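Local atomic coordinates of 5-oxopent-3-ene-1,2,5-tricarboxylate decarboxylase (Exiguobacterium antarcticum B7, PDB entry 6IYM), a protein that belongs to the fumarylacetoacetate hydrolase family, a group of metal-dependent enzymes built largely of beta-strands, and carries a bound magnesium ion. Residues Ile129-Thr134 with Thr220-Val225. Numbering follows the deposited sequence.
Sequences IIIGTT and TILTEV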
ATOM      1  N   ILE A 129      -3.921 -12.960  -7.742  1.00 43.98           N
ATOM      2  CA  ILE A 129      -4.899 -13.534  -6.762  1.00 40.29           C
ATOM      3  C   ILE A 129      -5.797 -12.419  -6.206  1.00 38.29           C
ATOM      4  O   ILE A 129      -5.264 -11.422  -5.664  1.00 42.62           O
ATOM      5  CB  ILE A 129      -4.175 -14.247  -5.606  1.00 41.04           C
ATOM      6  CG1 ILE A 129      -3.174 -15.292  -6.098  1.00 41.74           C
ATOM      7  CG2 ILE A 129      -5.188 -14.836  -4.632  1.00 38.56           C
ATOM      8  CD1 ILE A 129      -2.185 -15.725  -5.020  1.00 43.85           C
ATOM      9  N   ILE A 130      -7.110 -12.621  -6.243  1.00 39.16           N
ATOM     10  CA  ILE A 130      -8.121 -11.711  -5.643  1.00 41.48           C
ATOM     11  C   ILE A 130      -8.656 -12.321  -4.339  1.00 39.89           C
ATOM     12  O   ILE A 130      -9.338 -13.332  -4.402  1.00 43.31           O
ATOM     13  CB  ILE A 130      -9.250 -11.458  -6.641  1.00 42.84           C
ATOM     14  CG1 ILE A 130      -8.713 -11.021  -8.005  1.00 45.61           C
ATOM     15  CG2 ILE A 130     -10.221 -10.447  -6.064  1.00 43.78           C
ATOM     16  CD1 ILE A 130      -8.126  -9.638  -7.997  1.00 48.23           C
ATOM     17  N   ILE A 131      -8.389 -11.696  -3.197  1.00 42.79           N
ATOM     18  CA  ILE A 131      -8.764 -12.237  -1.849  1.00 39.50           C
ATOM     19  C   ILE A 131     -10.240 -11.909  -1.649  1.00 42.93           C
ATOM     20  O   ILE A 131     -10.641 -10.775  -1.987  1.00 39.32           O
ATOM     21  CB  ILE A 131      -7.862 -11.644  -0.754  1.00 41.92           C
ATOM     22  CG1 ILE A 131      -6.390 -11.975  -0.999  1.00 42.77           C
ATOM     23  CG2 ILE A 131      -8.318 -12.045   0.641  1.00 40.55           C
ATOM     24  CD1 ILE A 131      -6.060 -13.443  -0.881  1.00 45.88           C
ATOM     25  N   GLY A 132     -11.024 -12.890  -1.202  1.00 42.70           N
ATOM     26  CA  GLY A 132     -12.481 -12.743  -1.051  1.00 44.79           C
ATOM     27  C   GLY A 132     -12.893 -12.681   0.412  1.00 43.19           C
ATOM     28  O   GLY A 132     -13.995 -12.200   0.687  1.00 47.62           O
ATOM     29  N   THR A 133     -12.054 -13.166   1.316  1.00 42.24           N
ATOM     30  CA  THR A 133     -12.369 -13.254   2.769  1.00 53.87           C
ATOM     31  C   THR A 133     -11.102 -12.905   3.566  1.00 49.14           C
ATOM     32  O   THR A 133     -10.028 -13.474   3.296  1.00 49.00           O
ATOM     33  CB  THR A 133     -13.020 -14.600   3.148  1.00 53.79           C
ATOM     34  OG1 THR A 133     -12.122 -15.692   2.960  1.00 62.87           O
ATOM     35  CG2 THR A 133     -14.266 -14.898   2.348  1.00 52.81           C
ATOM     36  N   THR A 134     -11.237 -11.941   4.482  1.00 54.30           N
ATOM     37  CA  THR A 134     -10.167 -11.434   5.365  1.00 49.55           C
ATOM     38  C   THR A 134      -9.686 -12.585   6.237  1.00 50.61           C
ATOM     39  O   THR A 134     -10.513 -13.388   6.672  1.00 54.19           O
ATOM     40  CB  THR A 134     -10.684 -10.280   6.231  1.00 56.71           C
ATOM     41  OG1 THR A 134     -11.180  -9.317   5.298  1.00 64.79           O
ATOM     42  CG2 THR A 134      -9.625  -9.691   7.142  1.00 55.21           C
ATOM     43  N   THR A 220       1.127 -21.712  -1.567  1.00 47.52           N
ATOM     44  CA  THR A 220       2.351 -21.319  -0.802  1.00 43.65           C
ATOM     45  C   THR A 220       2.451 -19.794  -0.668  1.00 45.82           C
ATOM     46  O   THR A 220       2.877 -19.291   0.386  1.00 39.18           O
ATOM     47  CB  THR A 220       3.624 -21.854  -1.465  1.00 49.35           C
ATOM     48  OG1 THR A 220       3.375 -23.223  -1.753  1.00 50.36           O
ATOM     49  CG2 THR A 220       4.867 -21.733  -0.618  1.00 52.56           C
ATOM     50  N   ILE A 221       2.130 -19.051  -1.728  1.00 48.98           N
ATOM     51  CA  ILE A 221       2.145 -17.566  -1.656  1.00 46.17           C
ATOM     52  C   ILE A 221       1.168 -17.147  -0.542  1.00 41.13           C
ATOM     53  O   ILE A 221       1.598 -16.418   0.352  1.00 39.71           O
ATOM     54  CB  ILE A 221       1.817 -16.932  -3.026  1.00 44.94           C
ATOM     55  CG1 ILE A 221       3.002 -17.053  -3.993  1.00 43.35           C
ATOM     56  CG2 ILE A 221       1.367 -15.502  -2.830  1.00 43.18           C
ATOM     57  CD1 ILE A 221       2.644 -16.891  -5.437  1.00 46.81           C
ATOM     58  N   LEU A 222      -0.079 -17.614  -0.578  1.00 43.59           N
ATOM     59  CA  LEU A 222      -1.134 -17.248   0.408  1.00 45.74           C
ATOM     60  C   LEU A 222      -0.674 -17.577   1.834  1.00 52.41           C
ATOM     61  O   LEU A 222      -0.722 -16.682   2.706  1.00 47.02           O
ATOM     62  CB  LEU A 222      -2.413 -18.002   0.058  1.00 47.71           C
ATOM     63  CG  LEU A 222      -3.115 -17.557  -1.222  1.00 46.38           C
ATOM     64  CD1 LEU A 222      -4.192 -18.567  -1.601  1.00 47.21           C
ATOM     65  CD2 LEU A 222      -3.709 -16.178  -1.059  1.00 45.22           C
ATOM     66  N   THR A 223      -0.219 -18.815   2.045  1.00 53.02           N
ATOM     67  CA  THR A 223       0.371 -19.333   3.315  1.00 53.66           C
ATOM     68  C   THR A 223       1.476 -18.400   3.830  1.00 53.31           C
ATOM     69  O   THR A 223       1.428 -18.014   5.015  1.00 55.96           O
ATOM     70  CB  THR A 223       0.918 -20.742   3.065  1.00 53.52           C
ATOM     71  OG1 THR A 223      -0.238 -21.592   3.070  1.00 52.49           O
ATOM     72  CG2 THR A 223       1.986 -21.131   4.057  1.00 59.29           C
ATOM     73  N   GLU A 224       2.446 -18.042   2.985  1.00 49.46           N
ATOM     74  CA  GLU A 224       3.654 -17.279   3.398  1.00 49.70           C
ATOM     75  C   GLU A 224       3.313 -15.799   3.640  1.00 51.64           C
ATOM     76  O   GLU A 224       3.821 -15.214   4.605  1.00 49.16           O
ATOM     77  CB  GLU A 224       4.728 -17.400   2.321  1.00 59.09           C
ATOM     78  CG  GLU A 224       5.383 -18.758   2.275  1.00 68.17           C
ATOM     79  CD  GLU A 224       6.357 -18.971   3.414  1.00 80.57           C
ATOM     80  OE1 GLU A 224       7.385 -18.250   3.446  1.00 91.36           O
ATOM     81  OE2 GLU A 224       6.067 -19.826   4.286  1.00 81.02           O
ATOM     82  N   VAL A 225       2.501 -15.205   2.772  1.00 47.30           N
ATOM     83  CA  VAL A 225       2.177 -13.751   2.784  1.00 52.10           C
ATOM     84  C   VAL A 225       1.417 -13.429   4.066  1.00 46.08           C
ATOM     85  O   VAL A 225       1.686 -12.384   4.647  1.00 47.66           O
ATOM     86  CB  VAL A 225       1.393 -13.351   1.520  1.00 54.05           C
ATOM     87  CG1 VAL A 225       0.841 -11.945   1.590  1.00 61.39           C
ATOM     88  CG2 VAL A 225       2.279 -13.481   0.296  1.00 61.18           C
TER
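In Ile129, CB points toward helix 218-225; with CG2 anti to the backbone N and CG1 beside it (chi1 -53°), each branch meets a different helix residue. The side chain continues extended through CG1, and CD1 meets CG2 of Ile221 at 4.2 Å. The CG2 branch of Ile129 turns to Leu222 instead and lies 4.1 Å from its CD2. The CB of Leu222 sets off to one side of the strand rather than straight at it. With CG anti to the carbonyl carbon (chi1 -70°), its CD2 methyl nevertheless reaches across. That methyl also packs 3.6 Å from CD1 of Ile131, the closest approach between the two segments. The side chains of Ile131 and Leu222 run past each other in opposite directions. One leucine methyl thus touches both isoleucines that point to the helix. The axes of strand 129-131 and helix 220-225 stay 11.5 Å apart at an angle of 50°. Ile237 of the neighbouring strand 236-238 touches Ile129, Ile131 and Ile221. Val147, from strand 147-158 on the other side of strand 121-131, touches Ile129 and Leu222. The contact is buried helix-on-sheet packing within the region matching the fumarylacetoacetate hydrolase C-terminal family. The side chain of Ile221 is about 11 Å from the magnesium ion. No hydrogen bond or charge pair links the segments; their direct contact rests on the fit of branched side chains in a buried apolar layer.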